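Local coordinates for UPF0141 protein yjdB (Campylobacter jejuni subsp. jejuni HB93-13, PDB 4TN0) that probably transfers phosphoethanolamine to its acceptors through a zinc-dependent, alkaline-phosphatase-like periplasmic domain, and is required for polymyxin resistance and motility of the bacterium, at residues 38-47 with 194-205. Residues are numbered along the deposited sequence; the frame is centred on the assembly and turned at random.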
loop_
_atom_site.group_PDB
_atom_site.type_symbol
_atom_site.label_atom_id
_atom_site.label_comp_id
_atom_site.label_asym_id
_atom_site.label_seq_id
_atom_site.Cartn_x
_atom_site.Cartn_y
_atom_site.Cartn_z
ATOM N N TYR A 38 -16.117 4.442 8.921
ATOM C CA TYR A 38 -15.784 4.275 10.337
ATOM C C TYR A 38 -16.111 5.575 11.072
ATOM O O TYR A 38 -15.714 6.652 10.645
ATOM C CB TYR A 38 -14.307 3.892 10.493
ATOM C CG TYR A 38 -13.794 3.670 11.903
ATOM C CD1 TYR A 38 -14.297 2.654 12.713
ATOM C CD2 TYR A 38 -12.755 4.447 12.398
ATOM C CE1 TYR A 38 -13.795 2.446 14.004
ATOM C CE2 TYR A 38 -12.250 4.247 13.666
ATOM C CZ TYR A 38 -12.764 3.253 14.468
ATOM O OH TYR A 38 -12.223 3.095 15.732
ATOM N N THR A 39 -16.825 5.487 12.183
ATOM C CA THR A 39 -17.315 6.703 12.818
ATOM C C THR A 39 -16.726 7.052 14.210
ATOM O O THR A 39 -16.759 8.213 14.614
ATOM C CB THR A 39 -18.832 6.613 12.932
ATOM O OG1 THR A 39 -19.158 5.341 13.490
ATOM C CG2 THR A 39 -19.455 6.663 11.565
ATOM N N LYS A 40 -16.137 6.077 14.899
ATOM C CA LYS A 40 -15.621 6.282 16.253
ATOM C C LYS A 40 -14.549 7.363 16.246
ATOM O O LYS A 40 -14.646 8.330 16.986
ATOM C CB LYS A 40 -15.059 4.978 16.822
ATOM C CG LYS A 40 -14.331 5.087 18.174
ATOM C CD LYS A 40 -15.222 4.695 19.350
ATOM C CE LYS A 40 -14.498 4.886 20.693
ATOM N NZ LYS A 40 -13.200 4.132 20.801
ATOM N N ASN A 41 -13.523 7.192 15.419
ATOM C CA ASN A 41 -12.492 8.223 15.253
ATOM C C ASN A 41 -12.279 8.551 13.776
ATOM O O ASN A 41 -12.287 7.654 12.941
ATOM C CB ASN A 41 -11.165 7.788 15.899
ATOM C CG ASN A 41 -11.306 7.516 17.391
ATOM O OD1 ASN A 41 -12.024 8.226 18.090
ATOM N ND2 ASN A 41 -10.611 6.495 17.886
ATOM N N ASP A 42 -12.141 9.834 13.449
ATOM C CA ASP A 42 -11.944 10.255 12.057
ATOM C C ASP A 42 -10.503 10.032 11.608
ATOM O O ASP A 42 -9.709 10.980 11.524
ATOM C CB ASP A 42 -12.320 11.726 11.858
ATOM C CG ASP A 42 -12.249 12.151 10.397
ATOM O OD1 ASP A 42 -12.255 11.263 9.517
ATOM O OD2 ASP A 42 -12.153 13.367 10.122
ATOM N N THR A 43 -10.176 8.781 11.298
ATOM C CA THR A 43 -8.806 8.382 10.958
ATOM C C THR A 43 -8.293 8.978 9.644
ATOM O O THR A 43 -7.084 9.052 9.408
ATOM C CB THR A 43 -8.690 6.863 10.859
ATOM O OG1 THR A 43 -9.694 6.378 9.963
ATOM C CG2 THR A 43 -8.871 6.226 12.227
ATOM N N ASN A 44 -9.215 9.368 8.774
ATOM C CA ASN A 44 -8.837 9.874 7.463
ATOM C C ASN A 44 -9.027 11.381 7.301
ATOM O O ASN A 44 -9.387 11.863 6.232
ATOM C CB ASN A 44 -9.618 9.117 6.408
ATOM C CG ASN A 44 -9.344 7.637 6.454
ATOM O OD1 ASN A 44 -10.258 6.826 6.567
ATOM N ND2 ASN A 44 -8.077 7.274 6.346
ATOM N N PHE A 45 -8.797 12.102 8.392
ATOM C CA PHE A 45 -8.896 13.556 8.460
ATOM C C PHE A 45 -8.097 14.303 7.377
ATOM O O PHE A 45 -8.568 15.301 6.835
ATOM C CB PHE A 45 -8.434 14.004 9.836
ATOM C CG PHE A 45 -8.412 15.483 10.023
ATOM C CD1 PHE A 45 -9.581 16.169 10.316
ATOM C CD2 PHE A 45 -7.224 16.192 9.920
ATOM C CE1 PHE A 45 -9.567 17.537 10.506
ATOM C CE2 PHE A 45 -7.203 17.564 10.102
ATOM C CZ PHE A 45 -8.381 18.237 10.394
ATOM N N TYR A 46 -6.899 13.824 7.056
ATOM C CA TYR A 46 -6.033 14.553 6.133
ATOM C C TYR A 46 -6.293 14.299 4.646
ATOM O O TYR A 46 -6.418 15.253 3.871
ATOM C CB TYR A 46 -4.580 14.244 6.460
ATOM C CG TYR A 46 -4.194 14.755 7.817
ATOM C CD1 TYR A 46 -4.272 13.938 8.936
ATOM C CD2 TYR A 46 -3.785 16.073 7.990
ATOM C CE1 TYR A 46 -3.933 14.413 10.189
ATOM C CE2 TYR A 46 -3.435 16.562 9.242
ATOM C CZ TYR A 46 -3.513 15.731 10.340
ATOM O OH TYR A 46 -3.173 16.207 11.590
ATOM N N THR A 47 -6.354 13.033 4.237
ATOM C CA THR A 47 -6.585 12.722 2.826
ATOM C C THR A 47 -8.052 12.959 2.435
ATOM O O THR A 47 -8.375 12.976 1.245
ATOM C CB THR A 47 -6.147 11.277 2.445
ATOM O OG1 THR A 47 -6.790 10.322 3.284
ATOM C CG2 THR A 47 -4.646 11.117 2.585
ATOM N N ASP A 194 -5.944 3.514 15.944
ATOM C CA ASP A 194 -6.466 4.571 15.086
ATOM C C ASP A 194 -5.496 5.748 14.913
ATOM O O ASP A 194 -5.409 6.359 13.825
ATOM C CB ASP A 194 -7.793 5.073 15.633
ATOM C CG ASP A 194 -8.917 4.103 15.372
ATOM O OD1 ASP A 194 -8.691 3.144 14.607
ATOM O OD2 ASP A 194 -10.033 4.312 15.882
ATOM N N ASN A 195 -4.765 6.060 15.980
ATOM C CA ASN A 195 -3.711 7.064 15.892
ATOM C C ASN A 195 -2.687 6.687 14.836
ATOM O O ASN A 195 -2.234 7.548 14.089
ATOM C CB ASN A 195 -2.996 7.247 17.231
ATOM C CG ASN A 195 -3.826 7.982 18.243
ATOM O OD1 ASN A 195 -4.792 8.663 17.901
ATOM N ND2 ASN A 195 -3.459 7.837 19.512
ATOM N N THR A 196 -2.316 5.408 14.780
ATOM C CA THR A 196 -1.339 4.961 13.798
ATOM C C THR A 196 -1.884 5.151 12.387
ATOM O O THR A 196 -1.134 5.448 11.466
ATOM C CB THR A 196 -0.945 3.474 13.983
ATOM O OG1 THR A 196 -2.046 2.618 13.621
ATOM C CG2 THR A 196 -0.568 3.213 15.386
ATOM N N LEU A 197 -3.194 4.981 12.228
ATOM C CA LEU A 197 -3.842 5.179 10.931
ATOM C C LEU A 197 -3.840 6.664 10.545
ATOM O O LEU A 197 -3.619 7.019 9.378
ATOM C CB LEU A 197 -5.276 4.641 10.969
ATOM C CG LEU A 197 -5.481 3.122 11.142
ATOM C CD1 LEU A 197 -6.949 2.756 11.194
ATOM C CD2 LEU A 197 -4.788 2.331 10.030
ATOM N N LEU A 198 -4.103 7.515 11.537
ATOM C CA LEU A 198 -4.107 8.964 11.390
ATOM C C LEU A 198 -2.744 9.453 10.932
ATOM O O LEU A 198 -2.630 10.240 9.992
ATOM C CB LEU A 198 -4.488 9.627 12.711
ATOM C CG LEU A 198 -4.752 11.128 12.693
ATOM C CD1 LEU A 198 -5.960 11.422 11.811
ATOM C CD2 LEU A 198 -5.010 11.598 14.120
ATOM N N TYR A 199 -1.706 8.956 11.585
ATOM C CA TYR A 199 -0.350 9.334 11.224
ATOM C C TYR A 199 -0.040 8.910 9.794
ATOM O O TYR A 199 0.492 9.686 9.014
ATOM C CB TYR A 199 0.645 8.700 12.191
ATOM C CG TYR A 199 2.102 9.050 11.950
ATOM C CD1 TYR A 199 2.501 10.368 11.773
ATOM C CD2 TYR A 199 3.081 8.067 11.965
ATOM C CE1 TYR A 199 3.839 10.692 11.593
ATOM C CE2 TYR A 199 4.417 8.374 11.777
ATOM C CZ TYR A 199 4.793 9.690 11.600
ATOM O OH TYR A 199 6.119 9.998 11.423
ATOM N N THR A 200 -0.415 7.688 9.443
ATOM C CA THR A 200 -0.258 7.216 8.074
ATOM C C THR A 200 -1.094 8.074 7.125
ATOM O O THR A 200 -0.634 8.414 6.037
ATOM C CB THR A 200 -0.646 5.734 7.934
ATOM O OG1 THR A 200 0.358 4.934 8.565
ATOM C CG2 THR A 200 -0.727 5.332 6.463
ATOM N N ASP A 201 -2.303 8.449 7.535
ATOM C CA ASP A 201 -3.134 9.298 6.690
ATOM C C ASP A 201 -2.443 10.652 6.405
ATOM O O ASP A 201 -2.373 11.098 5.253
ATOM C CB ASP A 201 -4.497 9.512 7.336
ATOM C CG ASP A 201 -5.544 10.001 6.342
ATOM O OD1 ASP A 201 -6.105 9.162 5.603
ATOM O OD2 ASP A 201 -5.829 11.215 6.313
ATOM N N TYR A 202 -1.900 11.276 7.449
ATOM C CA TYR A 202 -1.182 12.546 7.321
ATOM C C TYR A 202 -0.021 12.442 6.347
ATOM O O TYR A 202 0.167 13.307 5.486
ATOM C CB TYR A 202 -0.679 13.008 8.696
ATOM C CG TYR A 202 0.408 14.072 8.678
ATOM C CD1 TYR A 202 1.749 13.726 8.811
ATOM C CD2 TYR A 202 0.092 15.421 8.551
ATOM C CE1 TYR A 202 2.742 14.690 8.799
ATOM C CE2 TYR A 202 1.077 16.390 8.532
ATOM C CZ TYR A 202 2.400 16.024 8.658
ATOM O OH TYR A 202 3.385 16.996 8.662
ATOM N N LEU A 203 0.764 11.384 6.493
ATOM C CA LEU A 203 1.912 11.164 5.631
ATOM C C LEU A 203 1.487 11.001 4.175
ATOM O O LEU A 203 2.218 11.392 3.251
ATOM C CB LEU A 203 2.686 9.946 6.090
ATOM C CG LEU A 203 3.445 10.090 7.399
ATOM C CD1 LEU A 203 4.264 8.848 7.599
ATOM C CD2 LEU A 203 4.334 11.347 7.412
ATOM N N LEU A 204 0.323 10.394 3.964
ATOM C CA LEU A 204 -0.209 10.309 2.609
ATOM C C LEU A 204 -0.471 11.699 2.056
ATOM O O LEU A 204 -0.038 12.009 0.951
ATOM C CB LEU A 204 -1.483 9.451 2.557
ATOM C CG LEU A 204 -1.323 7.958 2.247
ATOM C CD1 LEU A 204 -0.289 7.260 3.099
ATOM C CD2 LEU A 204 -2.674 7.237 2.265
ATOM N N SER A 205 -1.130 12.557 2.822
ATOM C CA SER A 205 -1.453 13.870 2.279
ATOM C C SER A 205 -0.185 14.725 2.125
ATOM O O SER A 205 -0.135 15.584 1.255
ATOM C CB SER A 205 -2.522 14.571 3.127
ATOM O OG SER A 205 -1.982 15.118 4.306
#
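Thr-43 and Leu-198 bring the backbones closest, CA to CA 4.8 Å, where the loop 38-47, with a type I beta turn from Asp-42 to Phe-45, runs beside helix 194-205; a CA-H...O contact from Leu-198 CA to Thr-43 O, 3.6 Å, marks the approach. Asp-201, its CG anti to the backbone N (chi1 -162°), carries its carboxylate to the turn: OD2 takes a nearly straight bond (167°) from Thr-47 N and a weak one from Tyr-46 N, while OD1 receives Asn-44 ND2 at 2.8 Å from above the carboxylate plane and Thr-47 OG1 at 2.7 Å from the syn side, on the opposite face. Donors on both oxygens together would restrict its rotation. Asn-44 OD1 is held by Leu-35 N. Farther along, Asp-194 OD2 accepts Tyr-38 OH at 2.5 Å on its syn lone pair and Asn-41 ND2 at 3.0 Å on its anti one; Asn-32 ND2 engages OD1. Leu-198 CD1 meets the Tyr-46 ring edge at CE1. Tyr-202 sets its CB over one face of that ring, 3.9 Å from the centroid, and turns its ring edge to the face, planes 76° apart, a T-shaped pair. The contact thus fastens the loop between strands 18-24 and 53-59 to helix 186-211, which packs on the central mixed sheet of the alkaline-phosphatase-like fold.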